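Local atomic coordinates of racemase (PDB entry 3MKC), a protein that belongs to the mandelate racemase/muconate lactonizing enzyme family of the enolase superfamily, pairing an N-terminal capping domain with a TIM-barrel-like domain. Residues S258-T268 / V281-C291. Numbering follows the deposited sequence.
Sequences SRICGAEMSTT and VHLLQSDYNRC
Gln285 lies along Cys261 and Glu264 where two neighbouring parallel barrel strands, 261-262 and 283-284, run out into their C-terminal loops. Its backbone N donates to Gly262 O (2.9 Å), and its CB rests on that carbonyl and on Glu264 CA. CG stands anti to the carbonyl carbon (chi1 -56°) and the extended chain carries the amide to Cys261: CD is 3.7 Å from Cys261 CB, OE1 lies near the CB atoms of Cys261 and Glu264, and NE2 lies 3.9 Å from Cys261 SG and makes a weak hydrogen bond to Glu238 OE1 of strand 236-238. The strand pairing continues with Gly262 N to Leu283 O and His282 N to Ile260 O. At the entry to the strands, one face of the His282 ring lies against Arg259 CA in a CH-pi contact, 3.8 Å from CA to the ring centroid. Beyond the strands, Arg290 bends at chi3 (65°) and sends NH2 in a nearly straight bond (176°) to Met265 O, 2.8 Å away and in the guanidinium plane; its NH1 forms a salt bridge with Asp49. One water donates to Glu264 O and Ser266 O and accepts from Asp287 N, tying the type I turn 263-266 to the facing loop; a second links Ser266 OG, Ser286 OG and Thr268 O. The segments carry the two strands of a beta-alpha-beta unit of the barrel: Trp275 of helix 268-277 packs on Ala263, Val281 and Leu284, Phe236 of strand 236-238 meets Cys261, Leu283 and Gln285, and helix 293-306 lies against Leu284 and Cys291.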
loop_
_atom_site.group_PDB
_atom_site.type_symbol
_atom_site.label_atom_id
_atom_site.label_comp_id
_atom_site.label_asym_id
_atom_site.label_seq_id
_atom_site.Cartn_x
_atom_site.Cartn_y
_atom_site.Cartn_z
ATOM N N SER A 258 -10.851 17.886 10.283
ATOM C CA SER A 258 -10.829 16.607 9.581
ATOM C C SER A 258 -9.445 15.992 9.689
ATOM O O SER A 258 -8.471 16.695 9.972
ATOM C CB SER A 258 -11.124 16.795 8.081
ATOM O OG SER A 258 -12.496 17.018 7.820
ATOM N N ARG A 259 -9.358 14.681 9.480
ATOM C CA ARG A 259 -8.052 14.036 9.456
ATOM C C ARG A 259 -7.565 14.314 8.040
ATOM O O ARG A 259 -8.309 14.122 7.074
ATOM C CB ARG A 259 -8.147 12.521 9.639
ATOM C CG ARG A 259 -8.303 12.023 11.069
ATOM C CD ARG A 259 -7.863 10.557 11.115
ATOM N NE ARG A 259 -8.011 9.938 12.425
ATOM C CZ ARG A 259 -9.163 9.519 12.933
ATOM N NH1 ARG A 259 -10.289 9.649 12.246
ATOM N NH2 ARG A 259 -9.186 8.944 14.127
ATOM N N ILE A 260 -6.336 14.791 7.908
ATOM C CA ILE A 260 -5.780 15.077 6.590
ATOM C C ILE A 260 -4.714 14.035 6.293
ATOM O O ILE A 260 -3.828 13.807 7.109
ATOM C CB ILE A 260 -5.143 16.484 6.556
ATOM C CG1 ILE A 260 -6.181 17.527 6.979
ATOM C CG2 ILE A 260 -4.619 16.798 5.166
ATOM C CD1 ILE A 260 -7.421 17.544 6.104
ATOM N N CYS A 261 -4.822 13.379 5.142
ATOM C CA CYS A 261 -3.852 12.359 4.759
ATOM C C CYS A 261 -2.857 12.931 3.771
ATOM O O CYS A 261 -3.092 13.968 3.164
ATOM C CB CYS A 261 -4.536 11.188 4.063
ATOM S SG CYS A 261 -5.956 10.516 4.926
ATOM N N GLY A 262 -1.755 12.217 3.596
ATOM C CA GLY A 262 -0.758 12.632 2.632
ATOM C C GLY A 262 0.218 11.503 2.360
ATOM O O GLY A 262 0.138 10.440 2.982
ATOM N N ALA A 263 1.104 11.727 1.390
ATOM C CA ALA A 263 2.168 10.782 1.046
ATOM C C ALA A 263 1.822 9.551 0.210
ATOM O O ALA A 263 2.650 8.665 0.049
ATOM C CB ALA A 263 2.885 10.352 2.315
ATOM N N GLU A 264 0.610 9.500 -0.326
ATOM C CA GLU A 264 0.204 8.366 -1.147
ATOM C C GLU A 264 1.224 8.016 -2.230
ATOM O O GLU A 264 1.517 6.847 -2.445
ATOM C CB GLU A 264 -1.145 8.650 -1.826
ATOM C CG GLU A 264 -1.401 7.745 -3.036
ATOM C CD GLU A 264 -2.763 7.941 -3.666
ATOM O OE1 GLU A 264 -3.126 9.094 -3.978
ATOM O OE2 GLU A 264 -3.470 6.927 -3.859
HETATM N N MSE A 265 1.762 9.027 -2.911
HETATM C CA MSE A 265 2.707 8.778 -4.003
HETATM C C MSE A 265 4.180 8.953 -3.656
HETATM O O MSE A 265 5.054 8.836 -4.524
HETATM C CB MSE A 265 2.372 9.687 -5.191
HETATM C CG MSE A 265 0.927 9.583 -5.679
HETATM SE SE MSE A 265 0.601 10.602 -7.275
HETATM C CE MSE A 265 0.117 12.273 -6.493
ATOM N N SER A 266 4.456 9.228 -2.390
ATOM C CA SER A 266 5.826 9.459 -1.924
ATOM C C SER A 266 6.698 8.207 -1.857
ATOM O O SER A 266 6.212 7.086 -2.009
ATOM C CB SER A 266 5.782 10.062 -0.528
ATOM O OG SER A 266 5.302 9.087 0.384
ATOM N N THR A 267 7.997 8.419 -1.638
ATOM C CA THR A 267 8.949 7.318 -1.467
ATOM C C THR A 267 9.972 7.729 -0.408
ATOM O O THR A 267 10.355 8.900 -0.318
ATOM C CB THR A 267 9.697 6.942 -2.775
ATOM O OG1 THR A 267 10.604 7.992 -3.137
ATOM C CG2 THR A 267 8.702 6.681 -3.905
ATOM N N THR A 268 10.376 6.745 0.391
ATOM C CA THR A 268 11.334 6.852 1.488
ATOM C C THR A 268 10.809 7.540 2.729
ATOM O O THR A 268 9.813 8.264 2.694
ATOM C CB THR A 268 12.641 7.568 1.094
ATOM O OG1 THR A 268 12.407 8.979 1.019
ATOM C CG2 THR A 268 13.159 7.045 -0.250
ATOM N N VAL A 281 0.327 16.431 8.500
ATOM C CA VAL A 281 -0.762 15.482 8.275
ATOM C C VAL A 281 -1.013 14.503 9.423
ATOM O O VAL A 281 -0.113 14.204 10.204
ATOM C CB VAL A 281 -0.560 14.695 6.942
ATOM C CG1 VAL A 281 -0.541 15.672 5.784
ATOM C CG2 VAL A 281 0.722 13.884 6.978
ATOM N N HIS A 282 -2.255 14.036 9.532
ATOM C CA HIS A 282 -2.636 13.096 10.587
ATOM C C HIS A 282 -2.341 11.670 10.201
ATOM O O HIS A 282 -2.254 10.803 11.059
ATOM C CB HIS A 282 -4.148 13.110 10.863
ATOM C CG HIS A 282 -4.701 14.433 11.276
ATOM N ND1 HIS A 282 -4.902 15.467 10.389
ATOM C CD2 HIS A 282 -5.187 14.859 12.468
ATOM C CE1 HIS A 282 -5.493 16.471 11.013
ATOM N NE2 HIS A 282 -5.678 16.126 12.275
ATOM N N LEU A 283 -2.212 11.426 8.906
ATOM C CA LEU A 283 -2.031 10.064 8.439
ATOM C C LEU A 283 -1.201 9.991 7.163
ATOM O O LEU A 283 -1.372 10.804 6.258
ATOM C CB LEU A 283 -3.430 9.476 8.210
ATOM C CG LEU A 283 -3.670 7.993 7.951
ATOM C CD1 LEU A 283 -5.082 7.629 8.425
ATOM C CD2 LEU A 283 -3.487 7.687 6.475
ATOM N N LEU A 284 -0.309 9.005 7.109
ATOM C CA LEU A 284 0.561 8.787 5.957
ATOM C C LEU A 284 0.098 7.562 5.178
ATOM O O LEU A 284 -0.278 6.550 5.766
ATOM C CB LEU A 284 1.997 8.559 6.418
ATOM C CG LEU A 284 2.654 9.732 7.150
ATOM C CD1 LEU A 284 3.973 9.260 7.735
ATOM C CD2 LEU A 284 2.880 10.898 6.182
ATOM N N GLN A 285 0.167 7.645 3.852
ATOM C CA GLN A 285 -0.270 6.547 3.006
ATOM C C GLN A 285 0.826 5.954 2.117
ATOM O O GLN A 285 0.534 5.387 1.057
ATOM C CB GLN A 285 -1.456 7.007 2.155
ATOM C CG GLN A 285 -2.605 7.535 3.012
ATOM C CD GLN A 285 -3.782 8.046 2.203
ATOM O OE1 GLN A 285 -3.620 8.841 1.283
ATOM N NE2 GLN A 285 -4.982 7.597 2.559
ATOM N N SER A 286 2.080 6.084 2.551
ATOM C CA SER A 286 3.213 5.538 1.805
ATOM C C SER A 286 2.893 4.095 1.406
ATOM O O SER A 286 2.464 3.293 2.232
ATOM C CB SER A 286 4.468 5.589 2.670
ATOM O OG SER A 286 4.665 6.905 3.160
ATOM N N ASP A 287 3.129 3.773 0.139
ATOM C CA ASP A 287 2.808 2.453 -0.425
ATOM C C ASP A 287 3.878 1.369 -0.284
ATOM O O ASP A 287 5.060 1.625 -0.467
ATOM C CB ASP A 287 2.469 2.641 -1.907
ATOM C CG ASP A 287 1.776 1.438 -2.519
ATOM O OD1 ASP A 287 2.160 0.292 -2.223
ATOM O OD2 ASP A 287 0.846 1.655 -3.322
ATOM N N TYR A 288 3.435 0.150 0.020
ATOM C CA TYR A 288 4.320 -1.002 0.178
ATOM C C TYR A 288 5.248 -1.188 -1.007
ATOM O O TYR A 288 6.450 -1.408 -0.849
ATOM C CB TYR A 288 3.506 -2.295 0.307
ATOM C CG TYR A 288 2.469 -2.303 1.395
ATOM C CD1 TYR A 288 2.790 -2.708 2.690
ATOM C CD2 TYR A 288 1.159 -1.906 1.132
ATOM C CE1 TYR A 288 1.835 -2.717 3.699
ATOM C CE2 TYR A 288 0.196 -1.911 2.134
ATOM C CZ TYR A 288 0.541 -2.314 3.416
ATOM O OH TYR A 288 -0.403 -2.284 4.422
ATOM N N ASN A 289 4.675 -1.121 -2.201
ATOM C CA ASN A 289 5.438 -1.355 -3.416
ATOM C C ASN A 289 6.011 -0.110 -4.073
ATOM O O ASN A 289 6.410 -0.146 -5.241
ATOM C CB ASN A 289 4.571 -2.132 -4.418
ATOM C CG ASN A 289 3.224 -1.475 -4.659
ATOM O OD1 ASN A 289 3.153 -0.313 -5.062
ATOM N ND2 ASN A 289 2.143 -2.221 -4.409
ATOM N N ARG A 290 6.063 0.987 -3.320
ATOM C CA ARG A 290 6.599 2.234 -3.845
ATOM C C ARG A 290 7.667 2.865 -2.957
ATOM O O ARG A 290 8.758 3.205 -3.419
ATOM C CB ARG A 290 5.486 3.278 -4.013
ATOM C CG ARG A 290 4.459 3.016 -5.106
ATOM C CD ARG A 290 3.343 4.062 -5.019
ATOM N NE ARG A 290 3.814 5.420 -5.298
ATOM C CZ ARG A 290 3.962 5.925 -6.520
ATOM N NH1 ARG A 290 3.667 5.185 -7.582
ATOM N NH2 ARG A 290 4.406 7.166 -6.683
ATOM N N CYS A 291 7.339 3.010 -1.675
ATOM C CA CYS A 291 8.203 3.714 -0.729
ATOM C C CYS A 291 9.442 3.079 -0.143
ATOM O O CYS A 291 10.189 3.760 0.552
ATOM C CB CYS A 291 7.358 4.232 0.435
ATOM S SG CYS A 291 6.999 2.973 1.682
HETATM O O HOH W 1 3.976 5.616 -1.959
HETATM O O HOH W 2 7.224 7.554 2.024
#